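PDB 1RT8: fimbrin from Schizosaccharomyces pombe, which binds and crosslinks actin filaments, working in cell polarity, cytokinesis, mating and spore formation. Local coordinates for residues K236-T241 / K249-F254; L232-Y237 / A256-T261; R15-H20 / L123-I128. All blocks are in the same frame, centred on the assembly; numbering follows the deposited sequence.

Contact 1. Residues K236-T241 / K249-F254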
loop_
_atom_site.group_PDB
_atom_site.type_symbol
_atom_site.label_atom_id
_atom_site.label_comp_id
_atom_site.label_asym_id
_atom_site.label_seq_id
_atom_site.Cartn_x
_atom_site.Cartn_y
_atom_site.Cartn_z
ATOM N N LYS A 236 16.180 -10.838 -14.543
ATOM C CA LYS A 236 15.857 -10.831 -13.122
ATOM C C LYS A 236 14.530 -11.530 -12.822
ATOM O O LYS A 236 13.571 -11.420 -13.595
ATOM C CB LYS A 236 15.779 -9.384 -12.624
ATOM C CG LYS A 236 17.023 -8.536 -12.876
ATOM C CD LYS A 236 18.185 -9.000 -12.017
ATOM C CE LYS A 236 19.337 -8.005 -12.053
ATOM N NZ LYS A 236 20.403 -8.388 -11.084
ATOM N N TYR A 237 14.495 -12.243 -11.697
ATOM C CA TYR A 237 13.309 -12.961 -11.215
ATOM C C TYR A 237 12.862 -14.213 -11.966
ATOM O O TYR A 237 12.566 -15.241 -11.349
ATOM C CB TYR A 237 12.096 -12.028 -11.147
ATOM C CG TYR A 237 12.264 -10.804 -10.287
ATOM C CD1 TYR A 237 12.727 -9.607 -10.829
ATOM C CD2 TYR A 237 11.942 -10.833 -8.930
ATOM C CE1 TYR A 237 12.863 -8.461 -10.037
ATOM C CE2 TYR A 237 12.074 -9.697 -8.131
ATOM C CZ TYR A 237 12.534 -8.516 -8.689
ATOM O OH TYR A 237 12.672 -7.389 -7.904
ATOM N N LEU A 238 12.802 -14.121 -13.290
ATOM C CA LEU A 238 12.316 -15.218 -14.130
ATOM C C LEU A 238 13.324 -16.285 -14.556
ATOM O O LEU A 238 14.449 -15.979 -14.941
ATOM C CB LEU A 238 11.662 -14.624 -15.380
ATOM C CG LEU A 238 10.752 -15.502 -16.240
ATOM C CD1 LEU A 238 9.572 -15.991 -15.410
ATOM C CD2 LEU A 238 10.263 -14.693 -17.441
ATOM N N THR A 239 12.895 -17.541 -14.491
ATOM C CA THR A 239 13.727 -18.664 -14.905
ATOM C C THR A 239 13.011 -19.365 -16.059
ATOM O O THR A 239 11.801 -19.207 -16.239
ATOM C CB THR A 239 13.908 -19.687 -13.774
ATOM O OG1 THR A 239 12.629 -20.226 -13.412
ATOM C CG2 THR A 239 14.567 -19.034 -12.562
ATOM N N PRO A 240 13.746 -20.155 -16.850
ATOM C CA PRO A 240 13.129 -20.861 -17.978
ATOM C C PRO A 240 11.908 -21.663 -17.553
ATOM O O PRO A 240 10.871 -21.622 -18.212
ATOM C CB PRO A 240 14.255 -21.755 -18.479
ATOM C CG PRO A 240 15.481 -20.933 -18.182
ATOM C CD PRO A 240 15.189 -20.447 -16.778
ATOM N N THR A 241 12.037 -22.383 -16.442
ATOM C CA THR A 241 10.949 -23.207 -15.921
ATOM C C THR A 241 9.793 -22.367 -15.372
ATOM O O THR A 241 8.627 -22.730 -15.533
ATOM C CB THR A 241 11.460 -24.166 -14.811
ATOM O OG1 THR A 241 12.299 -23.442 -13.902
ATOM C CG2 THR A 241 12.251 -25.324 -15.418
ATOM N N LYS A 249 3.648 -14.192 -10.649
ATOM C CA LYS A 249 4.523 -13.319 -9.880
ATOM C C LYS A 249 5.895 -13.101 -10.509
ATOM O O LYS A 249 6.300 -11.960 -10.754
ATOM C CB LYS A 249 4.696 -13.879 -8.468
ATOM C CG LYS A 249 3.381 -14.233 -7.773
ATOM C CD LYS A 249 3.640 -14.812 -6.395
ATOM C CE LYS A 249 2.352 -15.195 -5.708
ATOM N NZ LYS A 249 2.646 -15.867 -4.420
ATOM N N LEU A 250 6.618 -14.185 -10.759
ATOM C CA LEU A 250 7.947 -14.062 -11.338
ATOM C C LEU A 250 7.904 -13.405 -12.712
ATOM O O LEU A 250 8.797 -12.636 -13.053
ATOM C CB LEU A 250 8.621 -15.434 -11.415
ATOM C CG LEU A 250 8.761 -16.120 -10.051
ATOM C CD1 LEU A 250 9.346 -17.519 -10.220
ATOM C CD2 LEU A 250 9.635 -15.274 -9.145
ATOM N N ASN A 251 6.869 -13.693 -13.498
ATOM C CA ASN A 251 6.768 -13.087 -14.824
ATOM C C ASN A 251 6.411 -11.607 -14.712
ATOM O O ASN A 251 6.898 -10.788 -15.485
ATOM C CB ASN A 251 5.741 -13.834 -15.690
ATOM C CG ASN A 251 6.348 -15.024 -16.424
ATOM O OD1 ASN A 251 7.092 -14.855 -17.396
ATOM N ND2 ASN A 251 6.039 -16.231 -15.962
ATOM N N LEU A 252 5.576 -11.256 -13.743
ATOM C CA LEU A 252 5.208 -9.860 -13.554
ATOM C C LEU A 252 6.452 -9.065 -13.143
ATOM O O LEU A 252 6.721 -7.991 -13.675
ATOM C CB LEU A 252 4.145 -9.727 -12.462
ATOM C CG LEU A 252 3.742 -8.293 -12.112
ATOM C CD1 LEU A 252 2.941 -7.695 -13.263
ATOM C CD2 LEU A 252 2.911 -8.281 -10.835
ATOM N N ALA A 253 7.212 -9.604 -12.198
ATOM C CA ALA A 253 8.411 -8.927 -11.716
ATOM C C ALA A 253 9.397 -8.721 -12.865
ATOM O O ALA A 253 9.974 -7.639 -13.019
ATOM C CB ALA A 253 9.050 -9.736 -10.588
ATOM N N PHE A 254 9.582 -9.764 -13.666
ATOM C CA PHE A 254 10.464 -9.718 -14.826
ATOM C C PHE A 254 10.051 -8.540 -15.711
ATOM O O PHE A 254 10.866 -7.671 -16.018
ATOM C CB PHE A 254 10.338 -11.028 -15.611
ATOM C CG PHE A 254 11.060 -11.031 -16.931
ATOM C CD1 PHE A 254 12.446 -11.153 -16.985
ATOM C CD2 PHE A 254 10.348 -10.938 -18.123
ATOM C CE1 PHE A 254 13.116 -11.189 -18.216
ATOM C CE2 PHE A 254 11.003 -10.973 -19.356
ATOM C CZ PHE A 254 12.393 -11.100 -19.401
#
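Tyr237 lays one face of its ring on the methyl of Ala253, a CH-pi contact in which Ala253 CB stands 3.5 Å from the centroid of the Tyr237 ring, 17° off its normal. The methyl sits somewhat toward the rim on the CB side, so its shortest approach is 3.4 Å, from Ala253 CB to Tyr237 CG. A second CH-pi contact runs the other way: Leu238 CD2 stands over a face of the Phe254 ring, 4.0 Å from its centroid. At the edge of that same ring, in its plane, Lys236 O approaches Phe254 CD1 at 3.6 Å. Leu238 CG is anti to the backbone N (chi1 -164°), which carries CD2 between the Phe254 ring and Asn251, and CD1 against Asn251 and Leu250; Leu238 CD2 comes within 3.2 Å of Asn251 OD1. That amide is engaged beyond the contact, OD1 with Tyr196 OH and ND2 with Asn247 O, and so presents a fixed flank to the leucine. Leu238 CD1 meets Leu250 CB at 4.1 Å, while Leu250 CD2 lies 3.7 Å from Tyr237 O. Replacing Tyr237 with an alanine here would probably leave the Ala253 methyl without its aromatic cover and open a gap beside helix 248-261. Just beyond, Thr239 caps the start of helix 240-244 through OG1, which also bonds Glu12. Between these two segments the contact rests on apolar and CH-pi packing, and Tyr237 O is buried against Leu250 with no polar partner, a probable small cost of closing the loop onto the helix.

Contact 2. Residues L232-Y237 / A256-T261; sequences LDCRKY and AHLFNT
Cys234 drops its side chain onto helix 248-261 between His257, Leu258 and Thr261. Cys234 CB lies in the plane of the His257 ring, at the edge, 3.8 Å from His257 ND1, and is about as far from Leu258 CD1. One bond further out, SG is anti to the carbonyl carbon (chi1 -72°), which turns the sulfur onto the helix. There Cys234 SG meets Leu258 CD1 at 3.6 Å and the His257 ring at the edge, 4.4 Å from the centroid. Of the atoms across the contact, Thr261 OG1 is closest to Cys234 SG, at 3.0 Å. That hydroxyl donates to His257 O, which also accepts from Thr261 N on the opposite face of the carbonyl plane, so two bonds grip one oxygen and hold the threonine in place. Lys236 CG stands over the centre of one face of the imidazole, 9° off the normal, before the chain bends at chi2 and carries NZ off the helix. Asp233 O approaches the rim, 3.2 Å from His257 CE1. His257 ND1 is buried here without a polar partner. Deeper in, Leu232 CD1 reaches Leu258 CD1, and both leucines pack on helix 194-203. Asp233, with positive phi, follows helix 218-230 in a Schellman motif, and Arg235 centres an inverse gamma turn. The loop between helices 218-230 and 240-244 runs roughly antiparallel along helix 248-261, the last of the second domain in the all-helical calponin-homology fold.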
loop_
_atom_site.group_PDB
_atom_site.type_symbol
_atom_site.label_atom_id
_atom_site.label_comp_id
_atom_site.label_asym_id
_atom_site.label_seq_id
_atom_site.Cartn_x
_atom_site.Cartn_y
_atom_site.Cartn_z
ATOM N N LEU A 232 20.409 -6.759 -21.793
ATOM C CA LEU A 232 19.867 -5.484 -21.333
ATOM C C LEU A 232 19.970 -5.417 -19.809
ATOM O O LEU A 232 19.496 -4.468 -19.184
ATOM C CB LEU A 232 18.399 -5.356 -21.750
ATOM C CG LEU A 232 18.035 -5.795 -23.173
ATOM C CD1 LEU A 232 16.530 -5.694 -23.367
ATOM C CD2 LEU A 232 18.768 -4.931 -24.193
ATOM N N ASP A 233 20.605 -6.435 -19.231
ATOM C CA ASP A 233 20.766 -6.547 -17.788
ATOM C C ASP A 233 19.389 -6.684 -17.132
ATOM O O ASP A 233 19.154 -6.172 -16.031
ATOM C CB ASP A 233 21.502 -5.324 -17.232
ATOM C CG ASP A 233 21.816 -5.456 -15.752
ATOM O OD1 ASP A 233 22.325 -6.523 -15.344
ATOM O OD2 ASP A 233 21.562 -4.494 -14.997
ATOM N N CYS A 234 18.478 -7.379 -17.814
ATOM C CA CYS A 234 17.128 -7.579 -17.295
ATOM C C CYS A 234 16.773 -9.038 -17.028
ATOM O O CYS A 234 15.592 -9.401 -17.028
ATOM C CB CYS A 234 16.090 -6.988 -18.246
ATOM S SG CYS A 234 16.041 -5.193 -18.290
ATOM N N ARG A 235 17.777 -9.885 -16.817
ATOM C CA ARG A 235 17.489 -11.281 -16.517
ATOM C C ARG A 235 17.295 -11.387 -15.012
ATOM O O ARG A 235 18.125 -11.951 -14.296
ATOM C CB ARG A 235 18.619 -12.208 -16.964
ATOM C CG ARG A 235 18.349 -13.662 -16.594
ATOM C CD ARG A 235 19.234 -14.646 -17.335
ATOM N NE ARG A 235 18.845 -16.021 -17.032
ATOM C CZ ARG A 235 19.133 -17.067 -17.801
ATOM N NH1 ARG A 235 19.818 -16.899 -18.927
ATOM N NH2 ARG A 235 18.733 -18.282 -17.445
ATOM N N LYS A 236 16.180 -10.838 -14.543
ATOM C CA LYS A 236 15.857 -10.831 -13.122
ATOM C C LYS A 236 14.530 -11.530 -12.822
ATOM O O LYS A 236 13.571 -11.420 -13.595
ATOM C CB LYS A 236 15.779 -9.384 -12.624
ATOM C CG LYS A 236 17.023 -8.536 -12.876
ATOM C CD LYS A 236 18.185 -9.000 -12.017
ATOM C CE LYS A 236 19.337 -8.005 -12.053
ATOM N NZ LYS A 236 20.403 -8.388 -11.084
ATOM N N TYR A 237 14.495 -12.243 -11.697
ATOM C CA TYR A 237 13.309 -12.961 -11.215
ATOM C C TYR A 237 12.862 -14.213 -11.966
ATOM O O TYR A 237 12.566 -15.241 -11.349
ATOM C CB TYR A 237 12.096 -12.028 -11.147
ATOM C CG TYR A 237 12.264 -10.804 -10.287
ATOM C CD1 TYR A 237 12.727 -9.607 -10.829
ATOM C CD2 TYR A 237 11.942 -10.833 -8.930
ATOM C CE1 TYR A 237 12.863 -8.461 -10.037
ATOM C CE2 TYR A 237 12.074 -9.697 -8.131
ATOM C CZ TYR A 237 12.534 -8.516 -8.689
ATOM O OH TYR A 237 12.672 -7.389 -7.904
ATOM N N ALA A 256 8.221 -5.982 -15.009
ATOM C CA ALA A 256 8.328 -4.710 -14.306
ATOM C C ALA A 256 9.732 -4.126 -14.437
ATOM O O ALA A 256 9.900 -2.955 -14.786
ATOM C CB ALA A 256 7.967 -4.891 -12.832
ATOM N N HIS A 257 10.738 -4.946 -14.162
ATOM C CA HIS A 257 12.119 -4.492 -14.241
ATOM C C HIS A 257 12.507 -4.070 -15.662
ATOM O O HIS A 257 13.227 -3.085 -15.861
ATOM C CB HIS A 257 13.055 -5.595 -13.742
ATOM C CG HIS A 257 14.499 -5.206 -13.755
ATOM N ND1 HIS A 257 15.319 -5.420 -14.843
ATOM C CD2 HIS A 257 15.259 -4.576 -12.830
ATOM C CE1 HIS A 257 16.522 -4.939 -14.586
ATOM N NE2 HIS A 257 16.512 -4.420 -13.372
ATOM N N LEU A 258 12.025 -4.824 -16.645
ATOM C CA LEU A 258 12.311 -4.536 -18.040
ATOM C C LEU A 258 11.733 -3.172 -18.381
ATOM O O LEU A 258 12.313 -2.409 -19.155
ATOM C CB LEU A 258 11.683 -5.608 -18.932
ATOM C CG LEU A 258 11.943 -5.511 -20.432
ATOM C CD1 LEU A 258 13.446 -5.596 -20.702
ATOM C CD2 LEU A 258 11.201 -6.636 -21.140
ATOM N N PHE A 259 10.583 -2.872 -17.785
ATOM C CA PHE A 259 9.909 -1.604 -18.009
ATOM C C PHE A 259 10.654 -0.450 -17.349
ATOM O O PHE A 259 10.694 0.652 -17.891
ATOM C CB PHE A 259 8.491 -1.662 -17.451
ATOM C CG PHE A 259 7.796 -0.334 -17.424
ATOM C CD1 PHE A 259 7.196 0.179 -18.567
ATOM C CD2 PHE A 259 7.737 0.406 -16.250
ATOM C CE1 PHE A 259 6.541 1.409 -18.541
ATOM C CE2 PHE A 259 7.084 1.638 -16.216
ATOM C CZ PHE A 259 6.485 2.139 -17.362
ATOM N N ASN A 260 11.241 -0.700 -16.182
ATOM C CA ASN A 260 11.957 0.355 -15.470
ATOM C C ASN A 260 13.262 0.751 -16.140
ATOM O O ASN A 260 13.673 1.909 -16.072
ATOM C CB ASN A 260 12.263 -0.054 -14.023
ATOM C CG ASN A 260 11.014 -0.232 -13.195
ATOM O OD1 ASN A 260 9.983 0.379 -13.476
ATOM N ND2 ASN A 260 11.100 -1.058 -12.156
ATOM N N THR A 261 13.912 -0.203 -16.792
ATOM C CA THR A 261 15.183 0.088 -17.429
ATOM C C THR A 261 15.104 0.334 -18.932
ATOM O O THR A 261 15.991 0.970 -19.502
ATOM C CB THR A 261 16.190 -1.041 -17.152
ATOM O OG1 THR A 261 15.593 -2.300 -17.479
ATOM C CG2 THR A 261 16.590 -1.054 -15.686
#

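Contact 3. Residues R15-H20 / L123-I128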
loop_
_atom_site.group_PDB
_atom_site.type_symbol
_atom_site.label_atom_id
_atom_site.label_comp_id
_atom_site.label_asym_id
_atom_site.label_seq_id
_atom_site.Cartn_x
_atom_site.Cartn_y
_atom_site.Cartn_z
ATOM N N ARG A 15 12.902 -19.246 -3.728
ATOM C CA ARG A 15 14.289 -19.043 -4.131
ATOM C C ARG A 15 14.531 -17.639 -4.661
ATOM O O ARG A 15 15.388 -16.910 -4.153
ATOM C CB ARG A 15 14.698 -20.057 -5.205
ATOM C CG ARG A 15 16.148 -19.908 -5.650
ATOM C CD ARG A 15 16.527 -20.821 -6.817
ATOM N NE ARG A 15 16.492 -22.242 -6.482
ATOM C CZ ARG A 15 15.390 -22.986 -6.470
ATOM N NH1 ARG A 15 14.218 -22.446 -6.778
ATOM N NH2 ARG A 15 15.461 -24.275 -6.161
ATOM N N GLU A 16 13.771 -17.259 -5.683
ATOM C CA GLU A 16 13.923 -15.947 -6.297
ATOM C C GLU A 16 13.663 -14.798 -5.327
ATOM O O GLU A 16 14.416 -13.827 -5.311
ATOM C CB GLU A 16 13.012 -15.827 -7.527
ATOM C CG GLU A 16 13.264 -16.883 -8.606
ATOM C CD GLU A 16 14.743 -17.035 -8.960
ATOM O OE1 GLU A 16 15.440 -16.012 -9.090
ATOM O OE2 GLU A 16 15.206 -18.182 -9.113
ATOM N N PHE A 17 12.610 -14.898 -4.517
ATOM C CA PHE A 17 12.315 -13.830 -3.559
ATOM C C PHE A 17 13.486 -13.643 -2.599
ATOM O O PHE A 17 13.899 -12.516 -2.314
ATOM C CB PHE A 17 11.036 -14.144 -2.767
ATOM C CG PHE A 17 9.776 -14.069 -3.586
ATOM C CD1 PHE A 17 8.581 -14.575 -3.090
ATOM C CD2 PHE A 17 9.782 -13.496 -4.854
ATOM C CE1 PHE A 17 7.413 -14.515 -3.844
ATOM C CE2 PHE A 17 8.614 -13.429 -5.615
ATOM C CZ PHE A 17 7.429 -13.941 -5.108
ATOM N N ILE A 18 14.028 -14.746 -2.098
ATOM C CA ILE A 18 15.158 -14.661 -1.185
ATOM C C ILE A 18 16.361 -14.043 -1.888
ATOM O O ILE A 18 17.100 -13.263 -1.292
ATOM C CB ILE A 18 15.549 -16.044 -0.644
ATOM C CG1 ILE A 18 14.407 -16.605 0.211
ATOM C CG2 ILE A 18 16.830 -15.932 0.166
ATOM C CD1 ILE A 18 14.585 -18.058 0.623
ATOM N N LYS A 19 16.560 -14.394 -3.157
ATOM C CA LYS A 19 17.677 -13.839 -3.910
ATOM C C LYS A 19 17.506 -12.330 -4.033
ATOM O O LYS A 19 18.459 -11.566 -3.851
ATOM C CB LYS A 19 17.761 -14.477 -5.300
ATOM C CG LYS A 19 18.110 -15.960 -5.273
ATOM C CD LYS A 19 18.292 -16.527 -6.679
ATOM C CE LYS A 19 19.443 -15.853 -7.423
ATOM N NZ LYS A 19 19.738 -16.534 -8.717
ATOM N N HIS A 20 16.288 -11.893 -4.332
ATOM C CA HIS A 20 16.025 -10.466 -4.452
ATOM C C HIS A 20 16.313 -9.788 -3.117
ATOM O O HIS A 20 16.887 -8.700 -3.068
ATOM C CB HIS A 20 14.569 -10.213 -4.864
ATOM C CG HIS A 20 14.142 -8.786 -4.712
ATOM N ND1 HIS A 20 13.513 -8.314 -3.580
ATOM C CD2 HIS A 20 14.297 -7.717 -5.528
ATOM C CE1 HIS A 20 13.298 -7.017 -3.705
ATOM N NE2 HIS A 20 13.764 -6.628 -4.879
ATOM N N LEU A 123 3.363 -12.165 2.367
ATOM C CA LEU A 123 3.623 -10.769 2.687
ATOM C C LEU A 123 4.869 -10.266 1.943
ATOM O O LEU A 123 4.940 -9.107 1.517
ATOM C CB LEU A 123 3.804 -10.620 4.195
ATOM C CG LEU A 123 4.199 -9.253 4.746
ATOM C CD1 LEU A 123 3.211 -8.186 4.310
ATOM C CD2 LEU A 123 4.251 -9.345 6.260
ATOM N N VAL A 124 5.849 -11.147 1.778
ATOM C CA VAL A 124 7.068 -10.781 1.065
ATOM C C VAL A 124 6.729 -10.388 -0.367
ATOM O O VAL A 124 7.192 -9.356 -0.873
ATOM C CB VAL A 124 8.085 -11.956 1.057
ATOM C CG1 VAL A 124 9.097 -11.785 -0.087
ATOM C CG2 VAL A 124 8.823 -11.984 2.386
ATOM N N TRP A 125 5.910 -11.206 -1.020
ATOM C CA TRP A 125 5.514 -10.930 -2.393
ATOM C C TRP A 125 4.733 -9.617 -2.485
ATOM O O TRP A 125 4.986 -8.803 -3.386
ATOM C CB TRP A 125 4.681 -12.094 -2.959
ATOM C CG TRP A 125 3.963 -11.743 -4.226
ATOM C CD1 TRP A 125 2.618 -11.771 -4.433
ATOM C CD2 TRP A 125 4.545 -11.235 -5.437
ATOM N NE1 TRP A 125 2.320 -11.308 -5.695
ATOM C CE2 TRP A 125 3.485 -10.970 -6.332
ATOM C CE3 TRP A 125 5.856 -10.973 -5.849
ATOM C CZ2 TRP A 125 3.697 -10.456 -7.614
ATOM C CZ3 TRP A 125 6.068 -10.459 -7.129
ATOM C CH2 TRP A 125 4.990 -10.207 -7.992
ATOM N N GLN A 126 3.807 -9.388 -1.555
ATOM C CA GLN A 126 3.038 -8.149 -1.606
ATOM C C GLN A 126 3.968 -6.944 -1.499
ATOM O O GLN A 126 3.791 -5.949 -2.215
ATOM C CB GLN A 126 1.989 -8.098 -0.487
ATOM C CG GLN A 126 0.834 -9.096 -0.644
ATOM C CD GLN A 126 0.038 -8.895 -1.934
ATOM O OE1 GLN A 126 -0.332 -7.770 -2.288
ATOM N NE2 GLN A 126 -0.236 -9.992 -2.637
ATOM N N ILE A 127 4.959 -7.032 -0.609
ATOM C CA ILE A 127 5.913 -5.932 -0.443
ATOM C C ILE A 127 6.741 -5.731 -1.722
ATOM O O ILE A 127 6.895 -4.598 -2.187
ATOM C CB ILE A 127 6.855 -6.170 0.768
ATOM C CG1 ILE A 127 6.025 -6.215 2.059
ATOM C CG2 ILE A 127 7.878 -5.042 0.883
ATOM C CD1 ILE A 127 6.838 -6.468 3.320
ATOM N N ILE A 128 7.251 -6.824 -2.291
ATOM C CA ILE A 128 8.052 -6.767 -3.517
ATOM C C ILE A 128 7.237 -6.210 -4.674
ATOM O O ILE A 128 7.727 -5.387 -5.454
ATOM C CB ILE A 128 8.575 -8.158 -3.935
ATOM C CG1 ILE A 128 9.665 -8.629 -2.968
ATOM C CG2 ILE A 128 9.136 -8.100 -5.362
ATOM C CD1 ILE A 128 10.200 -10.007 -3.293
#
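Val124 opens the contact from helix 117-131, its CG1 sliding past the root of Phe17, 4.1 Å from Phe17 CB and equally near Phe17 CD1. It points toward helix 11-25 and is backed by Leu54 and Phe44 from neighbouring helices. Trp125 follows and meets the far end of the same phenylalanine. With CG anti to the backbone N (chi1 166°), the indole swings past the tip of Phe17, and Phe17 CZ comes to 3.4 Å from Trp125 CE3. Phe17 CE1 also touches the root of the indole, 3.8 Å from Trp125 CB. The planes of the phenyl and of the six-membered indole ring are nearly parallel, at 9°, yet slid so far apart, with centroids 5.6 Å from each other, that they barely overlap. Beyond the pair lies Lys249 of the second calponin-homology domain, which makes a cation-pi contact with Trp125 and packs on Phe17. One helical turn after Val124, Ile128 points toward helix 11-25 and extends CD1 into the notch between Phe17 and His20, where it lies 3.8 Å from Phe17 CD2 and 3.7 Å from His20 ND1. His20 slides past the isoleucine in the opposing sense, and its buried ND1 lies against this hydrocarbon and has no polar partner in the model. Phe17 is thus held along its length by Val124, Trp125 and Ile128. The segment axes approach to 11.0 Å and cross at 55°, a wide separation bridged by large side chains. This is the packing of the N-terminal against the C-terminal helix of the first calponin-homology domain, within the first actin-binding region.

In the fold
Contact 3 comes first along the chain, packing helices 11-25 and 117-131 of the first calponin-homology domain. Contacts 1 and 2 follow in the second domain. Both pack the loop between helices 218-230 and 240-244 on successive parts of helix 248-261, share Lys236 and Tyr237, and have centres about 10 Å apart. The centre of contact 3 is about 12 Å from that of contact 1 and about 16 Å from that of contact 2. Across the domain boundary Tyr237 meets Glu16 and His20, and helix 248-261 also reaches helix 117-131. The three therefore form one continuous packed region, joining the two domains of the first actin-binding region through helices 11-25 and 248-261.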